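PDB 5EWP: ARO (armadillo repeats only protein), which probably serves as an armadillo-repeat scaffold for protein binding in the translocation and attachment of rhoptries to the apical pole of the malaria parasite. Local coordinates for residues R153-L167 against D203-F215. Numbering follows the deposited sequence.
Sequences RNIFVLDKKYKKEFL and DFILNDGDEIPEF
Lys163 sends its ammonium group to the carbonyls of the last residues of helix 192-205 and of Leu206 just after it, in the armadillo solenoid, where helix 160-168 packs against the end of helix 192-205. Three backbone carbonyls hold Lys163 NZ: Leu206 O at 2.8 Å, Asp203 O at 3.0 Å and Phe204 O at 3.1 Å. The directions differ, since NZ lies in the carbonyl plane of Asp203 but well above those of Phe204 and Leu206. Because the chain is extended from CG onward, with chi2, chi3 and chi4 all near 180°, it spans the gap and delivers the charge where the helix dipole would probably stabilise it. Three acceptors can satisfy the ammonium group, consistent with the burial of Lys163.

The second polar link is a salt bridge from Arg153 NE to Asp203 OD2 (2.8 Å), supplemented by a weak bond from NH2 to the same oxygen. NE meets OD2 on its anti side, with the guanidinium and carboxylate planes 49° apart. Asn154 OD1 accepts from NH1 almost exactly in the guanidinium plane, which helps fix the rotation of that group.

Apolar packing joins the end of helix 192-205 to Phe156 and helix 160-168, and Phe215 of helix 213-220 continues it. Phe204 is a knob in a hole formed by Phe156, Lys163, Phe166 and Leu167; its edge points at the face of Phe156 in a T-shaped pair, planes at 87° and centroids 5.6 Å apart. The other face of Phe156 lies against Arg153 CA, and Ile172 of helix 171-177 adds to the surroundings of Phe204. Beyond, the methylenes of Lys163 touch both rings, sliding past Phe204 and crossing Phe215 at about a right angle: Lys163 CB is 3.6 Å from Phe204 CE1, while Lys163 CD lies 3.5 Å from Phe215 CE2.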
loop_
_atom_site.group_PDB
_atom_site.type_symbol
_atom_site.label_atom_id
_atom_site.label_comp_id
_atom_site.label_asym_id
_atom_site.label_seq_id
_atom_site.Cartn_x
_atom_site.Cartn_y
_atom_site.Cartn_z
ATOM N N ARG A 153 6.795 -2.774 -1.843
ATOM C CA ARG A 153 8.233 -2.565 -1.680
ATOM C C ARG A 153 8.667 -2.876 -0.256
ATOM O O ARG A 153 9.708 -3.517 -0.040
ATOM C CB ARG A 153 8.621 -1.140 -2.058
ATOM C CG ARG A 153 10.099 -0.788 -1.780
ATOM C CD ARG A 153 10.267 -0.122 -0.423
ATOM N NE ARG A 153 11.676 0.088 -0.091
ATOM C CZ ARG A 153 12.118 0.303 1.140
ATOM N NH1 ARG A 153 11.265 0.324 2.150
ATOM N NH2 ARG A 153 13.412 0.497 1.363
ATOM N N ASN A 154 7.881 -2.418 0.716
ATOM C CA ASN A 154 8.241 -2.654 2.120
ATOM C C ASN A 154 8.319 -4.142 2.415
ATOM O O ASN A 154 9.148 -4.588 3.226
ATOM C CB ASN A 154 7.254 -1.951 3.065
ATOM C CG ASN A 154 7.418 -0.421 3.052
ATOM O OD1 ASN A 154 8.411 0.098 2.552
ATOM N ND2 ASN A 154 6.454 0.290 3.623
ATOM N N ILE A 155 7.479 -4.915 1.737
ATOM C CA ILE A 155 7.529 -6.372 1.838
ATOM C C ILE A 155 8.701 -6.964 1.053
ATOM O O ILE A 155 9.487 -7.727 1.627
ATOM C CB ILE A 155 6.205 -7.015 1.341
ATOM C CG1 ILE A 155 5.067 -6.648 2.295
ATOM C CG2 ILE A 155 6.322 -8.529 1.237
ATOM C CD1 ILE A 155 3.661 -6.819 1.670
ATOM N N PHE A 156 8.845 -6.643 -0.238
ATOM C CA PHE A 156 9.770 -7.464 -1.028
ATOM C C PHE A 156 11.242 -7.164 -0.748
ATOM O O PHE A 156 12.090 -7.996 -1.050
ATOM C CB PHE A 156 9.481 -7.414 -2.562
ATOM C CG PHE A 156 9.681 -6.068 -3.259
ATOM C CD1 PHE A 156 10.899 -5.405 -3.262
ATOM C CD2 PHE A 156 8.648 -5.534 -4.030
ATOM C CE1 PHE A 156 11.062 -4.206 -3.952
ATOM C CE2 PHE A 156 8.808 -4.349 -4.719
ATOM C CZ PHE A 156 10.002 -3.683 -4.690
ATOM N N VAL A 157 11.566 -6.021 -0.151
ATOM C CA VAL A 157 12.987 -5.759 0.121
ATOM C C VAL A 157 13.566 -6.696 1.181
ATOM O O VAL A 157 14.787 -6.834 1.289
ATOM C CB VAL A 157 13.248 -4.317 0.568
ATOM C CG1 VAL A 157 12.899 -3.344 -0.548
ATOM C CG2 VAL A 157 12.485 -3.984 1.836
ATOM N N LEU A 158 12.705 -7.375 1.928
ATOM C CA LEU A 158 13.161 -8.184 3.059
ATOM C C LEU A 158 13.725 -9.557 2.675
ATOM O O LEU A 158 14.511 -10.143 3.431
ATOM C CB LEU A 158 12.008 -8.363 4.047
ATOM C CG LEU A 158 11.538 -7.083 4.737
ATOM C CD1 LEU A 158 10.372 -7.424 5.651
ATOM C CD2 LEU A 158 12.672 -6.432 5.528
ATOM N N ASP A 159 13.373 -10.057 1.496
ATOM C CA ASP A 159 13.728 -11.430 1.134
ATOM C C ASP A 159 13.742 -11.634 -0.380
ATOM O O ASP A 159 12.823 -11.226 -1.087
ATOM C CB ASP A 159 12.747 -12.394 1.799
ATOM C CG ASP A 159 13.220 -13.829 1.810
ATOM O OD1 ASP A 159 13.700 -14.346 0.781
ATOM O OD2 ASP A 159 13.088 -14.455 2.883
ATOM N N LYS A 160 14.797 -12.264 -0.879
ATOM C CA LYS A 160 14.880 -12.555 -2.306
ATOM C C LYS A 160 13.685 -13.364 -2.809
ATOM O O LYS A 160 13.226 -13.178 -3.948
ATOM C CB LYS A 160 16.181 -13.298 -2.622
ATOM C CG LYS A 160 16.341 -13.588 -4.098
ATOM C CD LYS A 160 17.654 -14.305 -4.398
ATOM C CE LYS A 160 17.775 -14.569 -5.890
ATOM N NZ LYS A 160 19.099 -15.119 -6.276
ATOM N N LYS A 161 13.178 -14.271 -1.973
ATOM C CA LYS A 161 12.017 -15.064 -2.368
ATOM C C LYS A 161 10.779 -14.191 -2.538
ATOM O O LYS A 161 9.916 -14.487 -3.371
ATOM C CB LYS A 161 11.734 -16.173 -1.357
ATOM C CG LYS A 161 12.804 -17.260 -1.342
ATOM C CD LYS A 161 12.563 -18.247 -0.219
ATOM C CE LYS A 161 13.239 -19.577 -0.504
ATOM N NZ LYS A 161 12.605 -20.259 -1.672
ATOM N N TYR A 162 10.700 -13.110 -1.765
ATOM C CA TYR A 162 9.544 -12.203 -1.870
ATOM C C TYR A 162 9.610 -11.449 -3.198
ATOM O O TYR A 162 8.586 -11.249 -3.866
ATOM C CB TYR A 162 9.492 -11.211 -0.709
ATOM C CG TYR A 162 9.346 -11.825 0.666
ATOM C CD1 TYR A 162 9.166 -13.198 0.841
ATOM C CD2 TYR A 162 9.380 -11.017 1.798
ATOM C CE1 TYR A 162 9.047 -13.755 2.136
ATOM C CE2 TYR A 162 9.258 -11.552 3.078
ATOM C CZ TYR A 162 9.089 -12.911 3.239
ATOM O OH TYR A 162 8.974 -13.403 4.522
ATOM N N LYS A 163 10.819 -11.040 -3.578
ATOM C CA LYS A 163 11.043 -10.384 -4.867
ATOM C C LYS A 163 10.699 -11.314 -6.025
ATOM O O LYS A 163 10.099 -10.883 -7.013
ATOM C CB LYS A 163 12.489 -9.902 -4.993
ATOM C CG LYS A 163 12.830 -8.724 -4.091
ATOM C CD LYS A 163 14.294 -8.363 -4.195
ATOM C CE LYS A 163 14.629 -7.119 -3.395
ATOM N NZ LYS A 163 16.083 -6.792 -3.570
ATOM N N LYS A 164 11.115 -12.574 -5.925
ATOM C CA LYS A 164 10.776 -13.577 -6.942
ATOM C C LYS A 164 9.272 -13.721 -7.122
ATOM O O LYS A 164 8.774 -13.792 -8.255
ATOM C CB LYS A 164 11.376 -14.942 -6.590
ATOM C CG LYS A 164 12.775 -15.151 -7.131
ATOM C CD LYS A 164 13.452 -16.345 -6.478
ATOM C CE LYS A 164 14.880 -16.506 -6.981
ATOM N NZ LYS A 164 15.462 -17.822 -6.599
ATOM N N GLU A 165 8.551 -13.778 -6.004
ATOM C CA GLU A 165 7.104 -13.916 -6.033
ATOM C C GLU A 165 6.465 -12.652 -6.626
ATOM O O GLU A 165 5.556 -12.737 -7.465
ATOM C CB GLU A 165 6.578 -14.209 -4.624
ATOM C CG GLU A 165 5.056 -14.230 -4.469
ATOM C CD GLU A 165 4.382 -15.479 -5.041
ATOM O OE1 GLU A 165 5.053 -16.286 -5.711
ATOM O OE2 GLU A 165 3.166 -15.651 -4.807
ATOM N N PHE A 166 6.953 -11.489 -6.202
ATOM C CA PHE A 166 6.494 -10.213 -6.744
ATOM C C PHE A 166 6.630 -10.187 -8.274
ATOM O O PHE A 166 5.690 -9.827 -9.005
ATOM C CB PHE A 166 7.282 -9.068 -6.094
ATOM C CG PHE A 166 6.880 -7.685 -6.563
ATOM C CD1 PHE A 166 5.696 -7.094 -6.118
ATOM C CD2 PHE A 166 7.700 -6.964 -7.413
ATOM C CE1 PHE A 166 5.339 -5.812 -6.540
ATOM C CE2 PHE A 166 7.362 -5.685 -7.831
ATOM C CZ PHE A 166 6.171 -5.107 -7.395
ATOM N N LEU A 167 7.786 -10.621 -8.764
ATOM C CA LEU A 167 8.040 -10.680 -10.207
ATOM C C LEU A 167 7.100 -11.652 -10.913
ATOM O O LEU A 167 6.533 -11.341 -11.964
ATOM C CB LEU A 167 9.504 -11.063 -10.444
ATOM C CG LEU A 167 9.989 -11.261 -11.879
ATOM C CD1 LEU A 167 9.809 -9.993 -12.677
ATOM C CD2 LEU A 167 11.449 -11.694 -11.856
ATOM N N ASP A 203 15.197 -0.628 -5.383
ATOM C CA ASP A 203 15.164 -1.501 -4.213
ATOM C C ASP A 203 14.905 -2.953 -4.578
ATOM O O ASP A 203 15.325 -3.869 -3.864
ATOM C CB ASP A 203 14.112 -1.006 -3.211
ATOM C CG ASP A 203 14.534 0.289 -2.535
ATOM O OD1 ASP A 203 15.708 0.692 -2.718
ATOM O OD2 ASP A 203 13.720 0.895 -1.813
ATOM N N PHE A 204 14.211 -3.157 -5.688
ATOM C CA PHE A 204 14.001 -4.490 -6.235
ATOM C C PHE A 204 15.313 -5.051 -6.790
ATOM O O PHE A 204 15.660 -6.201 -6.544
ATOM C CB PHE A 204 12.943 -4.453 -7.348
ATOM C CG PHE A 204 12.618 -5.798 -7.930
ATOM C CD1 PHE A 204 11.742 -6.650 -7.283
ATOM C CD2 PHE A 204 13.170 -6.201 -9.134
ATOM C CE1 PHE A 204 11.429 -7.899 -7.813
ATOM C CE2 PHE A 204 12.857 -7.435 -9.683
ATOM C CZ PHE A 204 11.989 -8.294 -9.023
ATOM N N ILE A 205 16.027 -4.228 -7.548
ATOM C CA ILE A 205 17.238 -4.682 -8.232
ATOM C C ILE A 205 18.353 -4.964 -7.233
ATOM O O ILE A 205 19.114 -5.916 -7.403
ATOM C CB ILE A 205 17.724 -3.641 -9.266
ATOM C CG1 ILE A 205 16.720 -3.521 -10.418
ATOM C CG2 ILE A 205 19.124 -3.995 -9.806
ATOM C CD1 ILE A 205 16.871 -2.248 -11.220
ATOM N N LEU A 206 18.434 -4.147 -6.187
ATOM C CA LEU A 206 19.548 -4.208 -5.247
ATOM C C LEU A 206 19.252 -5.036 -4.002
ATOM O O LEU A 206 18.154 -4.976 -3.447
ATOM C CB LEU A 206 19.951 -2.795 -4.827
ATOM C CG LEU A 206 20.312 -1.865 -5.984
ATOM C CD1 LEU A 206 20.475 -0.427 -5.504
ATOM C CD2 LEU A 206 21.573 -2.368 -6.687
ATOM N N ASN A 207 20.259 -5.790 -3.569
ATOM C CA ASN A 207 20.253 -6.412 -2.252
ATOM C C ASN A 207 21.354 -5.748 -1.451
ATOM O O ASN A 207 22.534 -6.025 -1.665
ATOM C CB ASN A 207 20.471 -7.923 -2.340
ATOM C CG ASN A 207 20.519 -8.584 -0.975
ATOM O OD1 ASN A 207 20.307 -7.938 0.048
ATOM N ND2 ASN A 207 20.831 -9.869 -0.954
ATOM N N ASP A 208 20.955 -4.854 -0.548
ATOM C CA ASP A 208 21.884 -4.039 0.237
ATOM C C ASP A 208 23.008 -3.446 -0.610
ATOM O O ASP A 208 24.178 -3.623 -0.293
ATOM C CB ASP A 208 22.474 -4.866 1.392
ATOM N N GLY A 209 22.638 -2.743 -1.678
ATOM C CA GLY A 209 23.602 -2.056 -2.521
ATOM C C GLY A 209 24.166 -2.904 -3.646
ATOM O O GLY A 209 24.688 -2.379 -4.635
ATOM N N ASP A 210 24.063 -4.221 -3.501
ATOM C CA ASP A 210 24.588 -5.136 -4.505
ATOM C C ASP A 210 23.522 -5.429 -5.546
ATOM O O ASP A 210 22.383 -5.770 -5.219
ATOM C CB ASP A 210 25.068 -6.443 -3.866
ATOM N N GLU A 211 23.913 -5.293 -6.805
ATOM C CA GLU A 211 23.042 -5.558 -7.928
ATOM C C GLU A 211 22.746 -7.054 -8.025
ATOM O O GLU A 211 23.661 -7.879 -8.002
ATOM C CB GLU A 211 23.705 -5.065 -9.205
ATOM C CG GLU A 211 22.828 -4.291 -10.130
ATOM C CD GLU A 211 23.607 -3.759 -11.302
ATOM O OE1 GLU A 211 24.251 -4.577 -11.987
ATOM O OE2 GLU A 211 23.580 -2.535 -11.533
ATOM N N ILE A 212 21.474 -7.409 -8.130
ATOM C CA ILE A 212 21.097 -8.802 -8.351
ATOM C C ILE A 212 20.800 -9.029 -9.832
ATOM O O ILE A 212 19.824 -8.495 -10.353
ATOM C CB ILE A 212 19.875 -9.194 -7.503
ATOM C CG1 ILE A 212 20.098 -8.795 -6.047
ATOM C CG2 ILE A 212 19.580 -10.688 -7.633
ATOM C CD1 ILE A 212 21.307 -9.478 -5.414
ATOM N N PRO A 213 21.659 -9.807 -10.519
ATOM C CA PRO A 213 21.577 -9.979 -11.976
ATOM C C PRO A 213 20.202 -10.397 -12.486
ATOM O O PRO A 213 19.728 -9.800 -13.452
ATOM C CB PRO A 213 22.613 -11.072 -12.256
ATOM C CG PRO A 213 23.629 -10.888 -11.176
ATOM C CD PRO A 213 22.835 -10.494 -9.951
ATOM N N GLU A 214 19.586 -11.396 -11.857
ATOM C CA GLU A 214 18.241 -11.839 -12.232
ATOM C C GLU A 214 17.225 -10.702 -12.266
ATOM O O GLU A 214 16.393 -10.621 -13.178
ATOM C CB GLU A 214 17.733 -12.913 -11.270
ATOM C CG GLU A 214 16.384 -13.495 -11.682
ATOM C CD GLU A 214 15.855 -14.525 -10.698
ATOM O OE1 GLU A 214 16.633 -14.975 -9.825
ATOM O OE2 GLU A 214 14.657 -14.880 -10.797
ATOM N N PHE A 215 17.276 -9.854 -11.244
ATOM C CA PHE A 215 16.291 -8.787 -11.070
ATOM C C PHE A 215 16.666 -7.598 -11.940
ATOM O O PHE A 215 15.796 -6.877 -12.428
ATOM C CB PHE A 215 16.180 -8.382 -9.592
ATOM C CG PHE A 215 15.731 -9.504 -8.692
ATOM C CD1 PHE A 215 14.940 -10.532 -9.185
ATOM C CD2 PHE A 215 16.100 -9.528 -7.360
ATOM C CE1 PHE A 215 14.528 -11.573 -8.360
ATOM C CE2 PHE A 215 15.706 -10.563 -6.532
ATOM C CZ PHE A 215 14.921 -11.590 -7.029
#